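Local structure of 3-methyladenine dna-glycosylase (Archaeoglobus fulgidus, 2JHJ) at residues 112-117 against 227-232; 122-127 against 138-143. The protein belongs to the AlkA-type DNA glycosylases, joining a TBP-like domain to a helical HhH-GPD domain of the base excision DNA repair superfamily. All coordinates share one frame; numbering follows the deposited sequence.

Interaction 1 of 2, residues 112-117 against 227-232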
# COMPACT_ATOMS: atom_id res chain seq x y z
N GLY A 112 -0.21 0.75 7.13
CA GLY A 112 0.81 -0.10 6.52
C GLY A 112 1.34 0.60 5.27
O GLY A 112 1.54 1.83 5.27
N LEU A 113 1.59 -0.20 4.24
CA LEU A 113 2.02 0.27 2.92
C LEU A 113 1.19 -0.45 1.85
O LEU A 113 0.52 -1.46 2.13
CB LEU A 113 3.52 -0.03 2.71
CG LEU A 113 4.58 0.52 3.66
CD1 LEU A 113 5.93 -0.11 3.29
CD2 LEU A 113 4.65 2.06 3.56
N MET A 114 1.22 0.09 0.62
CA MET A 114 0.52 -0.47 -0.55
C MET A 114 1.40 -1.48 -1.33
O MET A 114 0.94 -2.11 -2.28
CB MET A 114 0.12 0.66 -1.52
CG MET A 114 1.37 1.29 -2.35
SD MET A 114 0.70 2.46 -3.59
CE MET A 114 2.09 3.40 -4.17
N SER A 115 2.67 -1.58 -0.96
CA SER A 115 3.64 -2.34 -1.73
C SER A 115 4.74 -2.90 -0.83
O SER A 115 5.04 -2.32 0.23
CB SER A 115 4.25 -1.50 -2.86
OG SER A 115 4.85 -0.30 -2.37
N MET A 116 5.32 -4.01 -1.25
CA MET A 116 6.47 -4.65 -0.54
C MET A 116 7.83 -4.19 -1.13
O MET A 116 8.88 -4.52 -0.64
CB MET A 116 6.37 -6.19 -0.60
CG MET A 116 5.02 -6.76 -0.08
SD MET A 116 5.15 -7.67 1.51
CE MET A 116 6.54 -6.80 2.08
N SER A 117 7.79 -3.34 -2.15
CA SER A 117 9.02 -2.75 -2.74
C SER A 117 8.67 -1.40 -3.32
O SER A 117 7.50 -1.13 -3.67
CB SER A 117 9.67 -3.63 -3.84
OG SER A 117 8.84 -3.83 -4.98
N LEU A 227 5.00 8.48 -2.26
CA LEU A 227 5.62 8.93 -1.02
C LEU A 227 4.90 8.41 0.22
O LEU A 227 5.52 7.87 1.14
CB LEU A 227 5.75 10.46 -0.99
CG LEU A 227 7.00 10.99 -1.75
CD1 LEU A 227 6.82 12.41 -2.10
CD2 LEU A 227 8.22 10.83 -0.85
N SER A 228 3.59 8.60 0.25
CA SER A 228 2.80 8.23 1.40
C SER A 228 2.59 6.71 1.46
O SER A 228 2.91 6.08 2.49
CB SER A 228 1.43 8.92 1.39
OG SER A 228 0.79 8.83 0.11
N MET A 229 2.03 6.15 0.39
CA MET A 229 1.57 4.76 0.39
C MET A 229 2.71 3.75 0.30
O MET A 229 2.67 2.73 0.96
CB MET A 229 0.55 4.49 -0.74
CG MET A 229 -0.71 5.35 -0.70
SD MET A 229 -1.60 5.25 0.86
CE MET A 229 -2.38 3.64 0.68
N ALA A 230 3.72 4.05 -0.52
CA ALA A 230 4.79 3.10 -0.81
C ALA A 230 6.06 3.39 -0.02
O ALA A 230 6.78 2.45 0.33
CB ALA A 230 5.11 3.10 -2.31
N LEU A 231 6.32 4.67 0.26
CA LEU A 231 7.60 5.06 0.93
C LEU A 231 7.47 5.33 2.43
O LEU A 231 8.47 5.49 3.14
CB LEU A 231 8.31 6.21 0.22
CG LEU A 231 8.58 6.10 -1.30
CD1 LEU A 231 9.45 7.23 -1.84
CD2 LEU A 231 9.12 4.72 -1.72
N GLY A 232 6.23 5.38 2.90
CA GLY A 232 5.95 5.58 4.31
C GLY A 232 6.25 7.00 4.81
O GLY A 232 6.51 7.19 5.99
O HOH W 1 7.22 -0.04 -0.49
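Met114 N donates a hydrogen bond of 3.0 Å to Met229 O, the one direct hydrogen bond between residues 112-117 and 227-232. It is fairly straight, 159° at the hydrogen, but the donor stands 46° out of the carbonyl plane, above it. The same oxygen takes a CA-H...O contact from Leu113, with Leu113 CA 3.2 Å from Met229 O, so two consecutive residues of the loop converge on one acceptor. A second polar link runs through a water, which accepts from Ser115 OG and donates to Ala230 O, the latter at 2.7 Å.

These contacts fasten the loop between helices 96-104 and 118-128 to the C-terminal part of helix 220-230, a helix of the HhH-GPD region. Gly232, with positive phi, is the first residue to leave helical backbone angles.

Apolar contacts add to the polar links. With chi1 at 74°, Met114 starts its side chain between its own N and carbonyl carbon, then runs extended along the helix surface. Its SD lies 3.5 Å from Met229 CB, and its CE reaches Ala230 CB at 3.6 Å. Leu113 instead brings CD2 to the backbone near the turn, 3.3 Å from Met229 O and 3.7 Å from Gly232 N.

Interaction 2 of 2, residues 122-127 against 138-143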
# COMPACT_ATOMS: atom_id res chain seq x y z
N ILE A 122 5.70 2.20 -7.13
CA ILE A 122 5.73 3.09 -8.29
C ILE A 122 4.87 2.55 -9.44
O ILE A 122 4.06 3.27 -10.02
CB ILE A 122 7.18 3.44 -8.76
CG1 ILE A 122 7.97 4.18 -7.64
CG2 ILE A 122 7.13 4.31 -10.09
CD1 ILE A 122 9.49 4.53 -7.93
N ALA A 123 5.06 1.27 -9.79
CA ALA A 123 4.33 0.67 -10.90
C ALA A 123 2.82 0.73 -10.68
O ALA A 123 2.07 1.12 -11.58
CB ALA A 123 4.77 -0.76 -11.11
N LYS A 124 2.38 0.36 -9.48
CA LYS A 124 0.95 0.37 -9.14
C LYS A 124 0.36 1.78 -9.13
O LYS A 124 -0.78 1.99 -9.61
CB LYS A 124 0.72 -0.35 -7.81
CG LYS A 124 0.71 -1.85 -7.98
CD LYS A 124 0.50 -2.54 -6.64
CE LYS A 124 -0.02 -3.93 -6.89
NZ LYS A 124 -0.46 -4.49 -5.56
N ALA A 125 1.13 2.75 -8.64
CA ALA A 125 0.68 4.16 -8.70
C ALA A 125 0.52 4.67 -10.16
O ALA A 125 -0.48 5.31 -10.48
CB ALA A 125 1.60 5.08 -7.87
N ILE A 126 1.47 4.34 -11.03
CA ILE A 126 1.34 4.58 -12.48
C ILE A 126 0.08 3.89 -13.06
O ILE A 126 -0.74 4.56 -13.70
CB ILE A 126 2.61 4.13 -13.27
CG1 ILE A 126 3.83 4.99 -12.89
CG2 ILE A 126 2.39 4.20 -14.79
CD1 ILE A 126 5.20 4.33 -13.26
N ILE A 127 -0.08 2.59 -12.82
CA ILE A 127 -1.28 1.85 -13.26
C ILE A 127 -2.60 2.53 -12.85
O ILE A 127 -3.54 2.64 -13.64
CB ILE A 127 -1.31 0.38 -12.74
CG1 ILE A 127 -0.17 -0.46 -13.38
CG2 ILE A 127 -2.72 -0.27 -12.99
CD1 ILE A 127 0.10 -1.77 -12.64
N LYS A 138 -7.24 -5.26 -11.04
CA LYS A 138 -7.32 -6.33 -12.05
C LYS A 138 -6.12 -6.30 -13.00
O LYS A 138 -5.62 -7.34 -13.39
CB LYS A 138 -8.64 -6.24 -12.85
CG LYS A 138 -9.80 -6.67 -11.96
CD LYS A 138 -11.16 -6.51 -12.61
CE LYS A 138 -12.23 -6.65 -11.54
NZ LYS A 138 -13.55 -6.93 -12.18
N LEU A 139 -5.67 -5.10 -13.35
CA LEU A 139 -4.50 -4.94 -14.24
C LEU A 139 -3.23 -5.47 -13.55
O LEU A 139 -2.44 -6.23 -14.15
CB LEU A 139 -4.35 -3.48 -14.68
CG LEU A 139 -5.24 -3.00 -15.84
CD1 LEU A 139 -5.18 -1.48 -15.94
CD2 LEU A 139 -4.82 -3.66 -17.19
N ALA A 140 -3.05 -5.08 -12.29
CA ALA A 140 -1.94 -5.59 -11.48
C ALA A 140 -1.98 -7.13 -11.38
O ALA A 140 -0.95 -7.77 -11.48
CB ALA A 140 -1.94 -4.95 -10.08
N ALA A 141 -3.18 -7.70 -11.18
CA ALA A 141 -3.34 -9.14 -11.17
C ALA A 141 -2.92 -9.82 -12.50
O ALA A 141 -2.31 -10.88 -12.48
CB ALA A 141 -4.78 -9.52 -10.80
N LYS A 142 -3.24 -9.21 -13.64
CA LYS A 142 -2.86 -9.77 -14.94
C LYS A 142 -1.33 -9.79 -15.07
O LYS A 142 -0.73 -10.78 -15.52
CB LYS A 142 -3.45 -8.95 -16.10
CG LYS A 142 -4.99 -9.07 -16.24
CD LYS A 142 -5.40 -10.43 -16.85
CE LYS A 142 -6.94 -10.55 -17.08
NZ LYS A 142 -7.33 -11.84 -17.80
N ILE A 143 -0.71 -8.68 -14.68
CA ILE A 143 0.75 -8.47 -14.74
C ILE A 143 1.46 -9.44 -13.80
O ILE A 143 2.50 -10.04 -14.15
CB ILE A 143 1.06 -7.00 -14.37
CG1 ILE A 143 0.64 -6.07 -15.53
CG2 ILE A 143 2.55 -6.79 -14.00
CD1 ILE A 143 0.67 -4.54 -15.15
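Ile127, Ala140 and Leu139 carry most of the surface buried between residues 122-127 and 138-143, with Ile127 contributing the largest share. Its two branches do separate work. CG2 meets Leu139, lying 4.0 Å from Leu139 CB and equally close to Leu139 CD1, and the two side chains cross obliquely. The other branch has CG1 anti to the carbonyl carbon (chi1 -66°) and carries CD1 past Ala140 to the end of Ile143, where the two side chains meet tip to tip, Ile127 CD1 to Ile143 CD1 at 3.8 Å.

Helices 118-128 and 133-147 are consecutive in the HhH-GPD region and form an α-helical hairpin that is splayed rather than closely antiparallel: the N-to-C directions of the two short segments differ by 133° and their axes approach to 10.5 Å. No hydrogen bond joins the segments; the contact is made by aliphatic groups.

Ala140 presents its methyl to Lys124, whose extended chain passes with CE 3.9 Å from Ala140 CB. The aliphatic part of this lysine thus supplies the packing, while its NZ is hydrogen-bonded to Thr26 O; Thr26 is also one of the residues of a sodium site.

How the interactions relate
Helix 118-128 follows directly on the loop of interaction 1 and supplies one side of interaction 2, so the two contacts, with centres about 14 Å apart, share one continuous piece of chain. They also touch in space: Met114 CE lies 4.1 Å from Ala125 CB, on packing that extends to helix 220-230 through Ala125 and Val226. Met114 O comes within 4.3 Å of Lys124 NZ. Lys124 is the nearer to a bound sodium ion, its side chain about 8 Å away, against about 12 Å for Met114. Beside interaction 1 a glycerol, probably from the crystallisation liquor, donates a hydrogen bond to Leu113 O.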